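Local coordinates for solute-binding periplasmic protein of iron/siderophore ABC transporter (Yersinia pestis, PDB 6B2X) that probably captures iron-siderophore complexes in the periplasm and hands them to an ABC transporter for import, at residues 162-167 and 335-340; 60-65 and 133-138; 275-280 and 327-332; 174-179 and 190-195; 293-298 and 378-383. All blocks are in the same frame, centred on the assembly; numbering follows the deposited sequence.

Contact 1. Residues 162-167 and 335-340. With NA (sodium ion), chain D.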
# COMPACT_ATOMS: atom_id res chain seq x y z
N VAL A 162 4.65 8.21 -10.33
CA VAL A 162 4.92 8.12 -8.91
C VAL A 162 5.33 6.69 -8.62
O VAL A 162 5.33 5.83 -9.49
CB VAL A 162 3.71 8.51 -8.05
CG1 VAL A 162 3.25 9.90 -8.38
CG2 VAL A 162 2.59 7.46 -8.28
N ASP A 163 5.70 6.45 -7.36
CA ASP A 163 6.07 5.09 -6.98
C ASP A 163 5.93 4.91 -5.49
O ASP A 163 6.65 5.55 -4.71
CB ASP A 163 7.49 4.75 -7.39
CG ASP A 163 7.93 3.42 -6.81
OD1 ASP A 163 7.27 2.42 -7.13
OD2 ASP A 163 8.92 3.38 -6.02
N PHE A 164 5.04 4.00 -5.10
CA PHE A 164 4.98 3.52 -3.74
C PHE A 164 5.34 2.04 -3.64
O PHE A 164 5.30 1.47 -2.55
CB PHE A 164 3.58 3.79 -3.16
CG PHE A 164 3.10 5.22 -3.37
CD1 PHE A 164 3.57 6.26 -2.56
CD2 PHE A 164 2.18 5.53 -4.36
CE1 PHE A 164 3.13 7.57 -2.75
CE2 PHE A 164 1.74 6.83 -4.56
CZ PHE A 164 2.22 7.86 -3.76
N ARG A 165 5.73 1.41 -4.75
CA ARG A 165 5.88 -0.04 -4.78
C ARG A 165 7.33 -0.50 -4.85
O ARG A 165 7.71 -1.44 -4.14
CB ARG A 165 5.11 -0.65 -5.96
CG ARG A 165 4.88 -2.16 -5.85
CD ARG A 165 4.19 -2.72 -7.09
NE ARG A 165 4.98 -2.39 -8.28
CZ ARG A 165 4.51 -1.72 -9.32
NH1 ARG A 165 3.25 -1.31 -9.35
NH2 ARG A 165 5.31 -1.46 -10.35
N ASN A 166 8.14 0.14 -5.68
CA ASN A 166 9.50 -0.32 -5.90
C ASN A 166 10.36 -0.03 -4.67
O ASN A 166 10.81 -0.96 -4.00
CB ASN A 166 10.08 0.33 -7.15
CG ASN A 166 9.37 -0.13 -8.42
OD1 ASN A 166 8.48 -0.98 -8.39
ND2 ASN A 166 9.76 0.46 -9.55
N SER A 167 10.57 1.25 -4.37
CA SER A 167 11.40 1.66 -3.24
C SER A 167 10.58 2.57 -2.34
O SER A 167 10.78 3.80 -2.33
CB SER A 167 12.67 2.38 -3.71
OG SER A 167 13.40 1.58 -4.62
N ASN A 335 1.66 -0.98 -1.91
CA ASN A 335 1.70 0.01 -2.98
C ASN A 335 0.84 1.22 -2.61
O ASN A 335 -0.07 1.60 -3.31
CB ASN A 335 1.23 -0.59 -4.31
CG ASN A 335 1.48 0.35 -5.45
OD1 ASN A 335 2.22 1.31 -5.30
ND2 ASN A 335 0.89 0.08 -6.62
N SER A 336 1.14 1.86 -1.48
CA SER A 336 0.25 2.90 -1.01
C SER A 336 0.97 3.78 -0.01
O SER A 336 1.67 3.25 0.86
CB SER A 336 -1.01 2.28 -0.37
OG SER A 336 -1.71 3.24 0.43
N PRO A 337 0.80 5.10 -0.07
CA PRO A 337 1.45 5.97 0.92
C PRO A 337 0.84 5.88 2.29
O PRO A 337 1.30 6.58 3.21
CB PRO A 337 1.26 7.38 0.33
CG PRO A 337 -0.04 7.26 -0.41
CD PRO A 337 -0.06 5.86 -0.99
N TYR A 338 -0.21 5.05 2.46
CA TYR A 338 -0.67 4.71 3.79
C TYR A 338 0.28 3.72 4.48
O TYR A 338 0.05 3.35 5.62
CB TYR A 338 -2.05 4.06 3.79
CG TYR A 338 -3.29 4.83 3.32
CD1 TYR A 338 -3.21 5.94 2.48
CD2 TYR A 338 -4.55 4.37 3.67
CE1 TYR A 338 -4.39 6.59 2.04
CE2 TYR A 338 -5.72 4.99 3.24
CZ TYR A 338 -5.65 6.09 2.42
OH TYR A 338 -6.84 6.69 2.02
N ASN A 339 1.31 3.24 3.78
CA ASN A 339 2.15 2.16 4.29
C ASN A 339 2.79 2.47 5.64
O ASN A 339 3.39 1.56 6.23
CB ASN A 339 3.25 1.85 3.27
CG ASN A 339 4.11 3.06 2.95
OD1 ASN A 339 4.40 3.87 3.82
ND2 ASN A 339 4.49 3.21 1.68
N VAL A 340 2.71 3.72 6.12
CA VAL A 340 3.23 4.03 7.45
C VAL A 340 2.56 3.16 8.50
O VAL A 340 3.19 2.76 9.49
CB VAL A 340 3.07 5.53 7.80
CG1 VAL A 340 1.62 5.96 7.80
CG2 VAL A 340 3.63 5.82 9.16
NA NA D . -9.33 5.60 1.52
O HOH W 1 3.73 1.11 -0.38
O HOH W 2 3.60 3.01 -7.16
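Arg165 and Asn335 bring two irregular loops together, their CA atoms 4.6 Å apart, with no direct hydrogen bond between the segments. The Phe164 ring carries most of the packing. Its CG is anti to the carbonyl carbon, beside the backbone N (chi1 -50°), and one face receives Pro337 in a CH-pi contact: Pro337 CD sits over the middle, 3.8 Å from the Phe164 ring centroid. Pro337 CB reaches the rim, 3.6 Å from Phe164 CE1. Asn335 turns its amide oxygen between Phe164 and Arg165, where OD1 is 3.5 Å from Phe164 CB and 3.6 Å from Arg165 CB. Polar linkage between the loops is left to water. One molecule donates to Asn335 OD1 (2.9 Å) and accepts from Phe164 N; another donates to Phe164 O and accepts from Ser336 N and Asn339 ND2. The backbone of the first loop is shaped by Asp163, whose OD1 takes Arg165 N from above the carboxylate plane in an Asx turn and Asn166 N on its syn lone pair. On the other loop, an ST turn at Ser336 leads to Tyr338, whose OH binds a sodium ion at 2.8 Å together with Tyr99 OH. The contact is largely buried, Phe164 and Pro337 included, where the loop after strand 159-162 meets the loop before helix 340-350, with helix 66-72 and helix 168-182 packing against Phe164 and Pro337.

Contact 2. Residues 60-65 and 133-138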
# COMPACT_ATOMS: atom_id res chain seq x y z
N LEU A 60 -6.50 8.22 -13.67
CA LEU A 60 -5.68 7.32 -12.85
C LEU A 60 -5.40 6.05 -13.65
O LEU A 60 -6.27 5.18 -13.80
CB LEU A 60 -6.36 7.02 -11.53
CG LEU A 60 -6.64 8.24 -10.66
CD1 LEU A 60 -7.23 7.77 -9.37
CD2 LEU A 60 -5.37 9.05 -10.38
N GLY A 61 -4.16 5.93 -14.14
CA GLY A 61 -3.78 4.78 -14.94
C GLY A 61 -3.66 3.50 -14.15
O GLY A 61 -3.53 2.42 -14.75
N GLU A 62 -3.65 3.58 -12.83
CA GLU A 62 -3.88 2.42 -11.99
C GLU A 62 -4.83 2.90 -10.92
O GLU A 62 -4.53 3.88 -10.23
CB GLU A 62 -2.58 1.87 -11.36
CG GLU A 62 -1.62 1.22 -12.36
CD GLU A 62 -0.51 2.16 -12.83
OE1 GLU A 62 -0.26 2.23 -14.06
OE2 GLU A 62 0.13 2.82 -11.98
N GLY A 63 -5.98 2.24 -10.81
CA GLY A 63 -7.02 2.73 -9.92
C GLY A 63 -6.57 2.85 -8.48
O GLY A 63 -7.00 3.75 -7.76
N ARG A 64 -5.70 1.95 -8.03
CA ARG A 64 -5.40 2.08 -6.62
C ARG A 64 -4.50 3.28 -6.31
O ARG A 64 -4.18 3.52 -5.15
CB ARG A 64 -4.80 0.77 -6.11
CG ARG A 64 -5.92 -0.26 -5.85
CD ARG A 64 -5.36 -1.68 -5.76
NE ARG A 64 -4.62 -2.05 -6.96
CZ ARG A 64 -4.12 -3.26 -7.19
NH1 ARG A 64 -4.26 -4.22 -6.29
NH2 ARG A 64 -3.46 -3.50 -8.33
N LEU A 65 -4.11 4.05 -7.33
CA LEU A 65 -3.53 5.36 -7.07
C LEU A 65 -4.52 6.30 -6.40
O LEU A 65 -4.14 7.39 -5.96
CB LEU A 65 -3.03 5.98 -8.36
CG LEU A 65 -1.81 5.30 -8.98
CD1 LEU A 65 -1.76 5.56 -10.47
CD2 LEU A 65 -0.54 5.78 -8.32
N ALA A 133 -2.61 12.96 -15.99
CA ALA A 133 -2.76 11.53 -15.74
C ALA A 133 -1.66 11.10 -14.79
O ALA A 133 -0.53 11.59 -14.87
CB ALA A 133 -2.68 10.72 -17.04
N ILE A 134 -1.99 10.18 -13.89
CA ILE A 134 -1.05 9.67 -12.91
C ILE A 134 -0.84 8.19 -13.17
O ILE A 134 -1.81 7.43 -13.29
CB ILE A 134 -1.54 9.87 -11.47
CG1 ILE A 134 -1.96 11.32 -11.23
CG2 ILE A 134 -0.47 9.39 -10.50
CD1 ILE A 134 -0.87 12.34 -11.49
N PHE A 135 0.42 7.77 -13.22
CA PHE A 135 0.79 6.37 -13.34
C PHE A 135 1.80 6.02 -12.24
O PHE A 135 2.49 6.89 -11.69
CB PHE A 135 1.39 6.05 -14.74
CG PHE A 135 0.37 6.07 -15.86
CD1 PHE A 135 -0.13 7.27 -16.34
CD2 PHE A 135 -0.08 4.88 -16.42
CE1 PHE A 135 -1.07 7.29 -17.36
CE2 PHE A 135 -1.02 4.88 -17.45
CZ PHE A 135 -1.52 6.09 -17.93
N GLY A 136 1.89 4.72 -11.95
CA GLY A 136 2.95 4.19 -11.11
C GLY A 136 4.12 3.69 -11.95
O GLY A 136 3.95 3.27 -13.09
N LEU A 137 5.31 3.75 -11.38
CA LEU A 137 6.45 3.12 -12.03
C LEU A 137 6.24 1.62 -12.06
O LEU A 137 5.74 1.03 -11.10
CB LEU A 137 7.75 3.43 -11.30
CG LEU A 137 8.53 4.67 -11.73
CD1 LEU A 137 9.76 4.83 -10.85
CD2 LEU A 137 8.91 4.60 -13.20
N SER A 138 6.61 1.00 -13.16
CA SER A 138 6.60 -0.45 -13.19
C SER A 138 7.97 -1.00 -12.76
O SER A 138 8.95 -0.27 -12.59
CB SER A 138 6.18 -0.94 -14.57
OG SER A 138 5.04 -0.22 -15.02
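Glu62 reaches across to the strand at Gly136. From CB the chain runs to CG, which lies anti to the carbonyl carbon, and then bends sharply at chi2 (97°), bringing CD to 3.6 Å from Gly136 N. The carboxylate then splits its work. OE1 comes within 3.6 Å of Phe135 CD2, while OE2 takes the Gly136 N-H on its syn lone pair, 2.6 Å from Gly136 N. The carboxylate and the Phe135 ring are turned 66° against each other. One face of that ring carries Gly61 CA, offset toward the rim in a CH-pi contact, 4.0 Å from the Phe135 centroid. Before the chain leaves the parallel sheet, Leu60 pairs with Ile134 in a parallel bridge, and Gly61 N donates to Ile134 O at 2.9 Å. On the face of the sheet they share, Leu60 and Ile134 lie side by side; Leu65 CD1 packs 4.0 Å from Ile134 CG2. Strand 58-60 thus ends beside strand 132-136, as at the strand ends of a Rossmann-like lobe. Chemically, past Gly61, where the neighbouring backbone has left the sheet, the Glu62 carboxylate takes the Gly136 N-H, and the short bond to a backbone N-H would probably favour its charged form.

Contact 3. Residues 275-280 and 327-332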
# COMPACT_ATOMS: atom_id res chain seq x y z
N ILE A 275 9.78 -13.99 13.68
CA ILE A 275 8.47 -13.40 13.41
C ILE A 275 7.96 -13.89 12.05
O ILE A 275 8.71 -13.95 11.07
CB ILE A 275 8.52 -11.86 13.44
CG1 ILE A 275 9.36 -11.37 14.63
CG2 ILE A 275 7.12 -11.26 13.51
CD1 ILE A 275 8.65 -11.48 15.98
N TYR A 276 6.67 -14.24 12.00
CA TYR A 276 5.98 -14.62 10.77
C TYR A 276 4.92 -13.58 10.42
O TYR A 276 4.21 -13.07 11.31
CB TYR A 276 5.31 -15.99 10.88
CG TYR A 276 4.58 -16.33 9.60
CD1 TYR A 276 5.26 -16.85 8.51
CD2 TYR A 276 3.22 -16.06 9.46
CE1 TYR A 276 4.60 -17.15 7.32
CE2 TYR A 276 2.56 -16.34 8.27
CZ TYR A 276 3.25 -16.89 7.21
OH TYR A 276 2.59 -17.17 6.01
N ILE A 277 4.80 -13.28 9.12
CA ILE A 277 3.94 -12.21 8.63
C ILE A 277 3.38 -12.59 7.27
O ILE A 277 4.14 -12.82 6.33
CB ILE A 277 4.69 -10.86 8.52
CG1 ILE A 277 5.17 -10.35 9.88
CG2 ILE A 277 3.78 -9.83 7.83
CD1 ILE A 277 5.86 -8.96 9.82
N ALA A 278 2.05 -12.65 7.14
CA ALA A 278 1.39 -12.94 5.88
C ALA A 278 0.57 -11.74 5.42
O ALA A 278 -0.03 -11.03 6.24
CB ALA A 278 0.48 -14.16 6.01
N SER A 279 0.55 -11.50 4.12
CA SER A 279 -0.19 -10.38 3.58
C SER A 279 -1.33 -10.88 2.70
O SER A 279 -1.19 -11.88 1.99
CB SER A 279 0.71 -9.42 2.79
OG SER A 279 0.73 -9.73 1.40
N GLY A 280 -2.44 -10.16 2.74
CA GLY A 280 -3.56 -10.46 1.88
C GLY A 280 -4.62 -9.40 2.04
O GLY A 280 -4.61 -8.64 3.01
N TYR A 327 1.56 -13.02 12.31
CA TYR A 327 0.80 -11.80 12.09
C TYR A 327 0.38 -11.73 10.63
O TYR A 327 0.90 -12.46 9.78
CB TYR A 327 1.61 -10.57 12.49
CG TYR A 327 2.30 -10.67 13.85
CD1 TYR A 327 3.57 -11.24 13.96
CD2 TYR A 327 1.70 -10.20 15.01
CE1 TYR A 327 4.20 -11.35 15.18
CE2 TYR A 327 2.34 -10.30 16.25
CZ TYR A 327 3.59 -10.88 16.32
OH TYR A 327 4.27 -10.99 17.52
N ALA A 328 -0.60 -10.87 10.36
CA ALA A 328 -1.09 -10.65 9.01
C ALA A 328 -1.24 -9.15 8.77
O ALA A 328 -1.61 -8.41 9.68
CB ALA A 328 -2.42 -11.39 8.76
N ILE A 329 -0.91 -8.70 7.56
CA ILE A 329 -0.90 -7.29 7.21
C ILE A 329 -1.66 -7.10 5.91
O ILE A 329 -1.60 -7.95 5.01
CB ILE A 329 0.54 -6.71 7.10
CG1 ILE A 329 0.50 -5.19 6.91
CG2 ILE A 329 1.34 -7.39 5.99
CD1 ILE A 329 0.26 -4.46 8.18
N TRP A 330 -2.39 -5.99 5.81
CA TRP A 330 -3.17 -5.69 4.61
C TRP A 330 -2.24 -5.56 3.43
O TRP A 330 -1.32 -4.74 3.45
CB TRP A 330 -3.94 -4.39 4.81
CG TRP A 330 -4.99 -4.11 3.78
CD1 TRP A 330 -5.97 -4.97 3.34
CD2 TRP A 330 -5.22 -2.88 3.09
NE1 TRP A 330 -6.77 -4.35 2.42
CE2 TRP A 330 -6.34 -3.06 2.25
CE3 TRP A 330 -4.58 -1.63 3.11
CZ2 TRP A 330 -6.84 -2.05 1.44
CZ3 TRP A 330 -5.07 -0.63 2.29
CH2 TRP A 330 -6.19 -0.85 1.46
N HIS A 331 -2.52 -6.33 2.38
CA HIS A 331 -1.58 -6.39 1.27
C HIS A 331 -1.47 -5.07 0.51
O HIS A 331 -0.41 -4.79 -0.06
CB HIS A 331 -1.95 -7.48 0.28
CG HIS A 331 -0.96 -7.60 -0.83
ND1 HIS A 331 0.34 -8.01 -0.61
CD2 HIS A 331 -1.05 -7.32 -2.15
CE1 HIS A 331 1.00 -7.99 -1.75
NE2 HIS A 331 0.18 -7.58 -2.70
N ASN A 332 -2.53 -4.27 0.47
CA ASN A 332 -2.44 -3.04 -0.31
C ASN A 332 -1.52 -2.00 0.32
O ASN A 332 -1.20 -1.00 -0.34
CB ASN A 332 -3.84 -2.48 -0.54
CG ASN A 332 -4.57 -3.20 -1.66
OD1 ASN A 332 -3.96 -3.58 -2.66
ND2 ASN A 332 -5.86 -3.39 -1.50
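Tyr327 and Ile275 meet closely at the start of the paired strands: Ile275 CG2 comes to 3.4 Å from Tyr327 CE1, the methyl oblique to the ring, neither over its face nor at its edge. The CG of Tyr327 is anti to its carbonyl carbon, beside the backbone N (chi1 -47°), which leads the ring back toward Ile275. From here the backbones run in tight parallel register. Ala278 N donates to Tyr327 O at 2.9 Å and Ile329 N to Ala278 O at 2.8 Å, with Ala328 CA only 3.0 Å from Ala278 O; the bond of Tyr327 N to Tyr276 O is weak. On the face shared with Tyr327, Ile277 and Ile329 lie side by side, and helix 340-350 packs over them. This is the middle of a mixed five-stranded sheet, with strand 217-221 beyond strand 275-280 and strand 381-383 beyond strand 326-330, consistent with the second lobe of a periplasmic binding protein. Toward Gly280 and Trp330 the strands spread, the CA atoms of that pair standing 5.5 Å apart. Gly280 N to Ile329 O is stretched to 3.3 Å, and His331 N reaches Gly280 O from above the carbonyl plane. A side-chain bond is added at this end: Ser279 OG shares a hydrogen bond of 2.7 Å with His331 ND1, at the edge of the imidazole. Ser279 OG also pairs with Arg223 N, while the His331 ring stacks with Tyr334.

Contact 4. Residues 174-179 and 190-195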
# COMPACT_ATOMS: atom_id res chain seq x y z
N PRO A 174 8.74 11.68 -1.64
CA PRO A 174 8.88 12.39 -2.92
C PRO A 174 7.68 12.22 -3.85
O PRO A 174 7.33 13.16 -4.59
CB PRO A 174 10.16 11.78 -3.52
CG PRO A 174 10.96 11.35 -2.36
CD PRO A 174 9.95 10.89 -1.33
N SER A 175 7.02 11.05 -3.85
CA SER A 175 5.84 10.89 -4.69
C SER A 175 4.69 11.77 -4.20
O SER A 175 3.97 12.35 -5.01
CB SER A 175 5.40 9.42 -4.73
OG SER A 175 6.39 8.64 -5.36
N MET A 176 4.52 11.90 -2.88
CA MET A 176 3.40 12.71 -2.39
C MET A 176 3.64 14.19 -2.63
O MET A 176 2.69 14.92 -2.95
CB MET A 176 3.17 12.46 -0.90
CG MET A 176 2.66 11.04 -0.60
SD MET A 176 1.09 10.76 -1.40
CE MET A 176 0.16 12.16 -0.77
N ARG A 177 4.89 14.65 -2.45
CA ARG A 177 5.20 16.04 -2.75
C ARG A 177 5.06 16.30 -4.24
O ARG A 177 4.58 17.35 -4.67
CB ARG A 177 6.62 16.38 -2.29
CG ARG A 177 7.09 17.74 -2.74
CD ARG A 177 8.37 18.15 -2.00
NE ARG A 177 8.15 18.47 -0.58
CZ ARG A 177 8.64 17.76 0.45
NH1 ARG A 177 9.36 16.67 0.26
NH2 ARG A 177 8.41 18.17 1.69
N LEU A 178 5.49 15.34 -5.05
CA LEU A 178 5.31 15.46 -6.49
C LEU A 178 3.83 15.60 -6.85
O LEU A 178 3.46 16.47 -7.65
CB LEU A 178 5.95 14.25 -7.16
CG LEU A 178 5.63 13.99 -8.62
CD1 LEU A 178 6.32 15.04 -9.52
CD2 LEU A 178 6.06 12.59 -8.98
N LEU A 179 2.96 14.78 -6.24
CA LEU A 179 1.53 14.89 -6.51
C LEU A 179 0.96 16.19 -5.96
O LEU A 179 0.03 16.77 -6.54
CB LEU A 179 0.76 13.72 -5.92
CG LEU A 179 0.94 12.36 -6.60
CD1 LEU A 179 0.25 11.27 -5.75
CD2 LEU A 179 0.43 12.38 -8.03
N GLU A 190 2.24 18.60 1.94
CA GLU A 190 3.18 18.84 3.02
C GLU A 190 2.58 18.45 4.35
O GLU A 190 3.29 17.96 5.23
CB GLU A 190 3.61 20.31 3.03
CG GLU A 190 4.32 20.76 1.76
CD GLU A 190 5.68 20.09 1.53
OE1 GLU A 190 6.07 19.96 0.36
OE2 GLU A 190 6.36 19.70 2.52
N ASN A 191 1.27 18.62 4.51
CA ASN A 191 0.66 18.21 5.77
C ASN A 191 0.81 16.71 5.96
O ASN A 191 1.17 16.24 7.05
CB ASN A 191 -0.81 18.64 5.81
CG ASN A 191 -0.99 20.15 6.05
OD1 ASN A 191 -0.03 20.92 6.01
ND2 ASN A 191 -2.23 20.56 6.30
N TYR A 192 0.53 15.93 4.91
CA TYR A 192 0.63 14.48 5.04
C TYR A 192 2.06 14.05 5.27
O TYR A 192 2.31 13.09 6.00
CB TYR A 192 0.08 13.78 3.79
CG TYR A 192 0.07 12.28 4.01
CD1 TYR A 192 -0.89 11.71 4.83
CD2 TYR A 192 1.06 11.45 3.46
CE1 TYR A 192 -0.90 10.37 5.07
CE2 TYR A 192 1.05 10.09 3.70
CZ TYR A 192 0.07 9.55 4.51
OH TYR A 192 0.01 8.20 4.79
N ILE A 193 3.01 14.75 4.64
CA ILE A 193 4.42 14.40 4.76
C ILE A 193 4.88 14.53 6.21
O ILE A 193 5.57 13.64 6.73
CB ILE A 193 5.26 15.25 3.81
CG1 ILE A 193 5.11 14.75 2.37
CG2 ILE A 193 6.73 15.24 4.23
CD1 ILE A 193 5.67 15.71 1.35
N ASN A 194 4.47 15.62 6.88
CA ASN A 194 4.79 15.80 8.29
C ASN A 194 4.12 14.74 9.14
O ASN A 194 4.74 14.18 10.05
CB ASN A 194 4.39 17.21 8.74
CG ASN A 194 5.34 18.26 8.23
OD1 ASN A 194 6.54 18.00 8.10
ND2 ASN A 194 4.82 19.45 7.92
N PHE A 195 2.84 14.45 8.87
CA PHE A 195 2.19 13.37 9.58
C PHE A 195 2.91 12.05 9.35
O PHE A 195 3.16 11.29 10.29
CB PHE A 195 0.72 13.28 9.17
CG PHE A 195 0.03 12.07 9.68
CD1 PHE A 195 -0.49 12.04 10.95
CD2 PHE A 195 -0.08 10.93 8.89
CE1 PHE A 195 -1.12 10.92 11.43
CE2 PHE A 195 -0.72 9.80 9.36
CZ PHE A 195 -1.23 9.80 10.63
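Arg177 meets Glu190 side-on: NE and NH2 each donate to the syn lone pair of one Glu190 oxygen. Arg177 NE to Glu190 OE1 and Arg177 NH2 to Glu190 OE2 are both 2.7 Å, and the two planes are 30° apart, so the salt bridge is slightly twisted. The two chains reach each other through bends, Arg177 at chi3 (-70°) and Glu190 at chi2. Ile193 comes in at about a right angle to Arg177 and lays its CD1 over the middle of one guanidinium face, 3.7 Å from Arg177 NH2. The charged group is thus gripped at its edge by the carboxylate and backed on a face by a methyl. These residues join neighbouring helices, 168-182 and 186-207, in an antiparallel hairpin, their local segments at 163° with axes 9.4 Å apart; the second of them probably belongs to the long helix linking the two lobes in this family. Deeper in, the packing is looser. Met176 CB is 4.4 Å from Ile193 CG1, and Met176 CG is the same distance from Tyr192 CD2, oblique to the ring. Tyr192 OH is hydrogen-bonded to Pro337 O, and the tyrosine ring meets Phe371 edge to face. Met176 also packs on Leu71 and Phe164.

Contact 5. Residues 293-298 and 378-383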
# COMPACT_ATOMS: atom_id res chain seq x y z
N LEU A 293 -8.52 -9.49 4.97
CA LEU A 293 -8.35 -8.19 5.61
C LEU A 293 -8.98 -7.14 4.72
O LEU A 293 -9.12 -7.33 3.51
CB LEU A 293 -6.86 -7.85 5.86
CG LEU A 293 -6.07 -8.61 6.94
CD1 LEU A 293 -4.59 -8.22 6.93
CD2 LEU A 293 -6.65 -8.35 8.32
N GLY A 294 -9.34 -6.00 5.32
CA GLY A 294 -9.79 -4.86 4.56
C GLY A 294 -10.87 -4.10 5.30
O GLY A 294 -11.20 -4.38 6.46
N ALA A 295 -11.42 -3.11 4.60
CA ALA A 295 -12.35 -2.16 5.22
C ALA A 295 -13.60 -2.83 5.77
O ALA A 295 -14.25 -2.23 6.64
CB ALA A 295 -12.76 -1.09 4.21
N GLN A 296 -13.94 -4.04 5.31
CA GLN A 296 -15.19 -4.70 5.72
C GLN A 296 -14.95 -6.00 6.49
O GLN A 296 -15.87 -6.82 6.60
CB GLN A 296 -16.08 -4.99 4.51
CG GLN A 296 -16.63 -3.71 3.91
CD GLN A 296 -17.43 -3.93 2.63
OE1 GLN A 296 -17.09 -4.77 1.78
NE2 GLN A 296 -18.50 -3.15 2.48
N VAL A 297 -13.74 -6.21 7.01
CA VAL A 297 -13.39 -7.42 7.76
C VAL A 297 -13.42 -7.11 9.25
O VAL A 297 -12.99 -6.04 9.68
CB VAL A 297 -12.00 -7.93 7.33
CG1 VAL A 297 -11.63 -9.22 8.06
CG2 VAL A 297 -12.00 -8.15 5.84
N THR A 298 -13.95 -8.06 10.05
CA THR A 298 -13.98 -7.93 11.50
C THR A 298 -12.72 -8.54 12.11
O THR A 298 -12.07 -9.39 11.48
CB THR A 298 -15.21 -8.62 12.09
OG1 THR A 298 -15.14 -10.03 11.85
CG2 THR A 298 -16.52 -8.06 11.52
N GLY A 378 -13.22 -1.81 9.45
CA GLY A 378 -12.59 -3.06 9.14
C GLY A 378 -11.27 -3.25 9.88
O GLY A 378 -10.95 -2.60 10.87
N THR A 379 -10.50 -4.20 9.36
CA THR A 379 -9.30 -4.65 10.05
C THR A 379 -8.20 -4.81 9.01
O THR A 379 -8.40 -5.45 7.98
CB THR A 379 -9.60 -5.96 10.80
OG1 THR A 379 -10.27 -6.87 9.92
CG2 THR A 379 -10.55 -5.68 11.95
N TYR A 380 -7.05 -4.17 9.27
CA TYR A 380 -5.95 -4.14 8.32
C TYR A 380 -4.69 -4.83 8.83
O TYR A 380 -3.75 -5.00 8.05
CB TYR A 380 -5.61 -2.68 7.95
CG TYR A 380 -6.75 -1.99 7.25
CD1 TYR A 380 -6.91 -2.11 5.88
CD2 TYR A 380 -7.68 -1.23 7.96
CE1 TYR A 380 -7.96 -1.50 5.23
CE2 TYR A 380 -8.73 -0.59 7.31
CZ TYR A 380 -8.86 -0.74 5.94
OH TYR A 380 -9.89 -0.13 5.26
N TRP A 381 -4.65 -5.23 10.10
CA TRP A 381 -3.61 -6.09 10.65
C TRP A 381 -4.25 -6.95 11.72
O TRP A 381 -5.27 -6.59 12.30
CB TRP A 381 -2.46 -5.28 11.25
CG TRP A 381 -2.92 -4.21 12.18
CD1 TRP A 381 -3.23 -4.35 13.51
CD2 TRP A 381 -3.13 -2.84 11.86
NE1 TRP A 381 -3.61 -3.13 14.03
CE2 TRP A 381 -3.56 -2.19 13.03
CE3 TRP A 381 -2.99 -2.09 10.68
CZ2 TRP A 381 -3.85 -0.83 13.07
CZ3 TRP A 381 -3.28 -0.75 10.72
CH2 TRP A 381 -3.71 -0.12 11.91
N ILE A 382 -3.65 -8.11 11.98
CA ILE A 382 -4.15 -9.00 13.02
C ILE A 382 -3.01 -9.85 13.55
O ILE A 382 -2.04 -10.13 12.85
CB ILE A 382 -5.32 -9.86 12.48
CG1 ILE A 382 -6.27 -10.21 13.64
CG2 ILE A 382 -4.80 -11.06 11.72
CD1 ILE A 382 -6.70 -8.98 14.46
N GLU A 383 -3.14 -10.28 14.82
CA GLU A 383 -2.20 -11.17 15.49
C GLU A 383 -2.72 -12.61 15.46
O GLU A 383 -3.82 -12.91 15.00
CB GLU A 383 -1.98 -10.74 16.93
CG GLU A 383 -1.40 -9.35 17.09
CD GLU A 383 -0.64 -9.18 18.40
OE1 GLU A 383 -0.59 -8.05 18.93
OE2 GLU A 383 -0.09 -10.19 18.90
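Tyr380 lays one face of its ring over Gly294 O, while Ala295 N comes in obliquely. Near the end of the ring, Tyr380 OH reaches 3.2 Å from Ala295 CB, and the same ring meets Trp330 edge to face. The peptide of Gly294 is the second flat group. Its oxygen accepts from two backbone donors on opposite faces of the carbonyl plane, Thr379 N at 3.0 Å and Val297 N at 3.2 Å. Val297 N closes a type I beta turn that starts at Gly294. In the other direction Gly294 N donates to Thr379 O at 2.9 Å, so Gly294 and Thr379 form one antiparallel, hydrogen-bonded pair. This bridge ties the loop before helix 299-309 to the chain entering strand 381-383, the edge strand of the mixed sheet, probably in the second lobe. Gly378, on the opposing segment, packs its CA against the turn in CA-H...O contacts with Gly294 O (3.3 Å) and Val297 O (3.1 Å). Thr379 holds OG1 between its backbone N and carbonyl carbon (chi1 49°), which sets it 2.9 Å from Val297 O in a weak bond, with Thr298 O a competing, more distant acceptor. Leu293 sets CD2 3.4 Å from Thr379 O and turns CD1 toward Tyr380 O. Thr298 OG1 caps helix 299-309 at Gln301 N.

Overall arrangement
Contact 2 lies in the parallel sheet and contacts 3 and 5 in the mixed one, probably the cores of the two lobes; contact 4 packs on the parallel-sheet side. Contact 1 lies close to the middle, its centre about 6 Å from the centre of the chain. It touches contacts 2 and 4, each with its centre about 12 Å away, and adjoins contact 3 through the sequence; their centres are about 16 Å apart. The centres of contacts 3 and 5 are about 11 Å apart, whereas those of contacts 2 and 3 stand about 24 Å apart on opposite sides of the chain's centre. The sodium ion binds Tyr338 of contact 1 and lies about 7 Å from the side chains of Trp330 and Tyr380.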